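PDB 5CWD: designed helical repeat protein from Synthetic construct, which has no known biological function but was designed computationally to fold into an array of tandem helical repeats. Local coordinates for residues A[29-34]-A[77-82]; A[47-52]-A[83-88]. All coordinates share one frame; numbering follows the deposited sequence. Where two conformers were deposited one is given.

How the interactions relate
Interactions 1 and 2 adjoin one another on the same side of the chain's centre, their own centres about 9 Å apart. Along the sequence their segments alternate: 29-34 lies on helix 24-40, 47-52 on helix 45-63 and 77-82 on helix 66-83, whereas segment 83-88 carries the chain through a turn into helix 87-105. The second segments are continuous, and Met85 N probably donates to Ala80 O at their junction, 3.0 Å away. Phe52 ties the two contacts together, its CD1 lying 3.5 Å from Val79 CG1 and its CD2 3.8 Å from Cys34 SG. Helix 66-83 is thus packed against helices 24-40 and 45-63, extending the stacked array.

Interaction 1: A[29-34]-A[77-82]; sequences QAAKDC and LEVAKQ
Gln82 reaches Lys32 because its CG stands anti to the backbone N (chi1 -161°) and the chain then bends at chi2 (91°), which turns the flat carboxamide toward helix 24-40. Lys32 is straight beyond CG, and its methylenes cross obliquely over that amide. Lys32 CG sits almost squarely above the amide plane, 3.6 Å from Gln82 NE2, while Lys32 CE passes 3.7 Å from Gln82 OE1. This is van der Waals contact with no hydrogen bond, at the solvent-exposed border of the interface. An alanine in place of Gln82 is likely to leave the aliphatic part of Lys32 without the flat surface it lies on and to open a gap along this margin. Deeper in, the small Ala31 faces Val79, and their CA atoms come within 4.9 Å. Ala31 CB meets Val79 CB at 3.5 Å and Val79 CG2 at 3.9 Å. Val79 also touches Leu35 on helix 24-40 and Ala49 on helix 45-63, while Cys34 is tied by a disulfide to Cys11 on helix 4-20. A buried alanine-valine contact bordered by long polar side chains joins helix 24-40 to helix 66-83, as in the closely stacked helices of an alpha-helical repeat protein.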
loop_
_atom_site.group_PDB
_atom_site.type_symbol
_atom_site.label_atom_id
_atom_site.label_comp_id
_atom_site.label_asym_id
_atom_site.label_seq_id
_atom_site.Cartn_x
_atom_site.Cartn_y
_atom_site.Cartn_z
ATOM N N GLN A 29 8.881 13.913 -7.497
ATOM C CA GLN A 29 8.773 15.247 -6.916
ATOM C C GLN A 29 7.938 15.208 -5.639
ATOM O O GLN A 29 8.331 15.762 -4.611
ATOM C CB GLN A 29 8.157 16.221 -7.925
ATOM C CG GLN A 29 7.976 17.642 -7.404
ATOM C CD GLN A 29 9.280 18.280 -6.961
ATOM O OE1 GLN A 29 10.359 17.888 -7.407
ATOM N NE2 GLN A 29 9.187 19.268 -6.078
ATOM N N ALA A 30 6.790 14.542 -5.716
ATOM C CA ALA A 30 5.897 14.400 -4.572
ATOM C C ALA A 30 6.624 13.769 -3.389
ATOM O O ALA A 30 6.517 14.241 -2.253
ATOM C CB ALA A 30 4.683 13.568 -4.958
ATOM N N ALA A 31 7.367 12.703 -3.665
ATOM C CA ALA A 31 8.167 12.038 -2.644
ATOM C C ALA A 31 9.183 13.000 -2.039
ATOM O O ALA A 31 9.274 13.135 -0.815
ATOM C CB ALA A 31 8.871 10.829 -3.230
ATOM N N LYS A 32 9.944 13.667 -2.902
ATOM C CA LYS A 32 10.938 14.635 -2.449
ATOM C C LYS A 32 10.303 15.696 -1.550
ATOM O O LYS A 32 10.856 16.048 -0.507
ATOM C CB LYS A 32 11.628 15.297 -3.644
ATOM C CG LYS A 32 12.562 14.370 -4.415
ATOM C CD LYS A 32 13.210 15.077 -5.600
ATOM C CE LYS A 32 14.136 14.141 -6.362
ATOM N NZ LYS A 32 14.838 14.825 -7.484
ATOM N N ASP A 33 9.139 16.197 -1.951
ATOM C CA ASP A 33 8.426 17.181 -1.143
ATOM C C ASP A 33 8.034 16.585 0.205
ATOM O O ASP A 33 8.250 17.203 1.255
ATOM C CB ASP A 33 7.185 17.690 -1.880
ATOM C CG ASP A 33 7.525 18.651 -3.007
ATOM O OD1 ASP A 33 8.009 19.764 -2.714
ATOM O OD2 ASP A 33 7.296 18.301 -4.183
ATOM N N CYS A 34 7.456 15.387 0.171
ATOM C CA CYS A 34 7.080 14.681 1.394
ATOM C C CYS A 34 8.263 14.575 2.354
ATOM O O CYS A 34 8.147 14.898 3.541
ATOM C CB CYS A 34 6.546 13.287 1.062
ATOM S SG CYS A 34 6.438 12.171 2.478
ATOM N N LEU A 77 7.823 2.800 -3.658
ATOM C CA LEU A 77 9.210 2.367 -3.752
ATOM C C LEU A 77 10.133 3.551 -4.039
ATOM O O LEU A 77 11.305 3.538 -3.660
ATOM C CB LEU A 77 9.363 1.298 -4.830
ATOM C CG LEU A 77 8.534 0.036 -4.590
ATOM C CD1 LEU A 77 8.672 -0.926 -5.761
ATOM C CD2 LEU A 77 8.932 -0.645 -3.286
ATOM N N GLU A 78 9.600 4.578 -4.693
ATOM C CA GLU A 78 10.390 5.763 -5.013
ATOM C C GLU A 78 10.730 6.532 -3.746
ATOM O O GLU A 78 11.900 6.799 -3.471
ATOM C CB GLU A 78 9.648 6.677 -5.990
ATOM C CG GLU A 78 10.349 6.844 -7.326
ATOM C CD GLU A 78 11.697 7.526 -7.193
ATOM O OE1 GLU A 78 11.869 8.337 -6.258
ATOM O OE2 GLU A 78 12.587 7.248 -8.025
ATOM N N VAL A 79 9.705 6.891 -2.980
ATOM C CA VAL A 79 9.927 7.604 -1.729
ATOM C C VAL A 79 10.728 6.725 -0.775
ATOM O O VAL A 79 11.541 7.228 -0.001
ATOM C CB VAL A 79 8.601 8.038 -1.064
ATOM C CG1 VAL A 79 7.757 6.834 -0.695
ATOM C CG2 VAL A 79 8.871 8.899 0.161
ATOM N N ALA A 80 10.499 5.416 -0.830
ATOM C CA ALA A 80 11.306 4.484 -0.050
ATOM C C ALA A 80 12.783 4.607 -0.423
ATOM O O ALA A 80 13.639 4.751 0.450
ATOM C CB ALA A 80 10.826 3.061 -0.255
ATOM N N LYS A 81 13.078 4.551 -1.719
ATOM C CA LYS A 81 14.450 4.721 -2.194
ATOM C C LYS A 81 14.960 6.113 -1.854
ATOM O O LYS A 81 16.150 6.308 -1.619
ATOM C CB LYS A 81 14.542 4.489 -3.704
ATOM C CG LYS A 81 15.475 3.354 -4.098
ATOM C CD LYS A 81 15.600 3.228 -5.610
ATOM C CE LYS A 81 16.582 2.129 -5.996
ATOM N NZ LYS A 81 16.582 1.865 -7.462
ATOM N N GLN A 82 14.047 7.078 -1.837
ATOM C CA GLN A 82 14.389 8.463 -1.540
ATOM C C GLN A 82 14.697 8.646 -0.052
ATOM O O GLN A 82 15.557 9.446 0.322
ATOM C CB GLN A 82 13.240 9.389 -1.958
ATOM C CG GLN A 82 13.627 10.855 -2.117
ATOM C CD GLN A 82 14.053 11.206 -3.530
ATOM O OE1 GLN A 82 15.122 11.783 -3.743
ATOM N NE2 GLN A 82 13.210 10.874 -4.505
#

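Interaction 2: A[47-52]-A[83-88]; sequences EAARSF and AGMPTK
Within 47-52, Ala49 supplies most of the contact with 83-88. Its methyl meets two side chains at the junction of helix 66-83 and the loop: Ala49 CB is 3.7 Å from Ala83 CB and 3.4 Å from Met85 CE. Met85 leaves the loop with CG anti to its backbone N and stays extended until chi3 (58°), where the thioether bends and delivers the terminal methyl to the helix. Beside the alanine methyl, Met85 CE also lies 3.8 Å from the carbonyl carbon C of Ala49. At the next residue the same methyl approaches the backbone, 3.9 Å from Arg50 N. The guanidinium of Arg50, in the conformer given, forms a salt bridge with Glu89 on helix 87-105; a second conformer was deposited, so this link is provisional. Met85 also touches Ala80 and Ala90, on the two helices that the turn connects. Gly84, with positive phi (65°), is the first residue to leave the helical conformation after helix 66-83, and Pro86 occupies the N-cap position of helix 87-105. Ala83 O is hydrogen-bonded to Thr45 OG1, which further fastens the turn to helix 45-63. The arrangement is a short helix-loop-helix connection, its buried methionine anchoring the loop on a neighbouring helix of the repeat array.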
loop_
_atom_site.group_PDB
_atom_site.type_symbol
_atom_site.label_atom_id
_atom_site.label_comp_id
_atom_site.label_asym_id
_atom_site.label_seq_id
_atom_site.Cartn_x
_atom_site.Cartn_y
_atom_site.Cartn_z
ATOM N N GLU A 47 9.498 6.910 8.607
ATOM C CA GLU A 47 8.094 6.983 8.989
ATOM C C GLU A 47 7.314 7.792 7.959
ATOM O O GLU A 47 6.167 7.474 7.636
ATOM C CB GLU A 47 7.949 7.597 10.382
ATOM C CG GLU A 47 6.670 7.201 11.105
ATOM C CD GLU A 47 6.602 7.761 12.513
ATOM O OE1 GLU A 47 6.886 8.965 12.688
ATOM O OE2 GLU A 47 6.271 6.995 13.444
ATOM N N ALA A 48 7.950 8.836 7.440
ATOM C CA ALA A 48 7.352 9.641 6.385
ATOM C C ALA A 48 7.041 8.772 5.172
ATOM O O ALA A 48 5.901 8.718 4.704
ATOM C CB ALA A 48 8.278 10.774 5.998
ATOM N N ALA A 49 8.066 8.087 4.678
ATOM C CA ALA A 49 7.924 7.200 3.531
ATOM C C ALA A 49 6.907 6.099 3.815
ATOM O O ALA A 49 6.168 5.683 2.923
ATOM C CB ALA A 49 9.267 6.599 3.165
ATOM N N ARG A 50 6.880 5.626 5.057
ATOM C CA ARG A 50 5.914 4.613 5.468
ATOM C C ARG A 50 4.496 5.142 5.296
ATOM O O ARG A 50 3.672 4.536 4.607
ATOM C CB ARG A 50 6.154 4.195 6.922
ATOM C CG ARG A 50 5.100 3.250 7.492
ATOM C CD ARG A 50 5.291 3.045 8.983
ATOM N NE ARG A 50 6.561 2.398 9.286
ATOM C CZ ARG A 50 6.771 1.088 9.211
ATOM N NH1 ARG A 50 5.796 0.271 8.837
ATOM N NH2 ARG A 50 7.963 0.592 9.508
ATOM N N SER A 51 4.220 6.277 5.932
ATOM C CA SER A 51 2.903 6.901 5.848
ATOM C C SER A 51 2.553 7.211 4.392
ATOM O O SER A 51 1.395 7.097 3.978
ATOM C CB SER A 51 2.861 8.176 6.695
ATOM O OG SER A 51 1.535 8.651 6.847
ATOM N N PHE A 52 3.569 7.591 3.620
ATOM C CA PHE A 52 3.401 7.833 2.190
ATOM C C PHE A 52 2.952 6.564 1.470
ATOM O O PHE A 52 2.002 6.589 0.689
ATOM C CB PHE A 52 4.707 8.345 1.578
ATOM C CG PHE A 52 4.561 8.861 0.171
ATOM C CD1 PHE A 52 4.508 7.987 -0.902
ATOM C CD2 PHE A 52 4.490 10.221 -0.078
ATOM C CE1 PHE A 52 4.380 8.459 -2.191
ATOM C CE2 PHE A 52 4.362 10.697 -1.367
ATOM C CZ PHE A 52 4.310 9.814 -2.423
ATOM N N ALA A 83 13.990 7.893 0.787
ATOM C CA ALA A 83 14.074 8.049 2.236
ATOM C C ALA A 83 15.086 7.102 2.876
ATOM O O ALA A 83 15.252 7.097 4.096
ATOM C CB ALA A 83 12.703 7.830 2.853
ATOM N N GLY A 84 15.758 6.299 2.059
ATOM C CA GLY A 84 16.710 5.331 2.569
ATOM C C GLY A 84 16.046 4.260 3.417
ATOM O O GLY A 84 16.686 3.668 4.288
ATOM N N MET A 85 14.761 4.017 3.170
ATOM C CA MET A 85 14.033 2.945 3.845
ATOM C C MET A 85 14.174 1.652 3.048
ATOM O O MET A 85 14.251 1.692 1.822
ATOM C CB MET A 85 12.555 3.305 4.010
ATOM C CG MET A 85 11.703 2.169 4.569
ATOM S SD MET A 85 9.997 2.622 4.948
ATOM C CE MET A 85 9.414 3.215 3.363
ATOM N N PRO A 86 14.223 0.500 3.737
ATOM C CA PRO A 86 14.269 -0.769 3.000
ATOM C C PRO A 86 13.012 -1.011 2.166
ATOM O O PRO A 86 11.914 -0.634 2.571
ATOM C CB PRO A 86 14.394 -1.816 4.110
ATOM C CG PRO A 86 14.990 -1.086 5.254
ATOM C CD PRO A 86 14.430 0.297 5.182
ATOM N N THR A 87 13.182 -1.649 1.014
ATOM C CA THR A 87 12.085 -1.854 0.077
ATOM C C THR A 87 11.114 -2.927 0.558
ATOM O O THR A 87 9.912 -2.837 0.317
ATOM C CB THR A 87 12.619 -2.244 -1.301
ATOM O OG1 THR A 87 13.553 -3.321 -1.162
ATOM C CG2 THR A 87 13.318 -1.060 -1.942
ATOM N N LYS A 88 11.642 -3.944 1.227
ATOM C CA LYS A 88 10.820 -5.002 1.802
ATOM C C LYS A 88 9.814 -4.407 2.786
ATOM O O LYS A 88 8.623 -4.733 2.765
ATOM C CB LYS A 88 11.710 -6.031 2.496
ATOM C CG LYS A 88 11.315 -7.474 2.272
ATOM C CD LYS A 88 12.415 -8.405 2.761
ATOM C CE LYS A 88 11.995 -9.859 2.683
ATOM N NZ LYS A 88 10.874 -10.159 3.614
#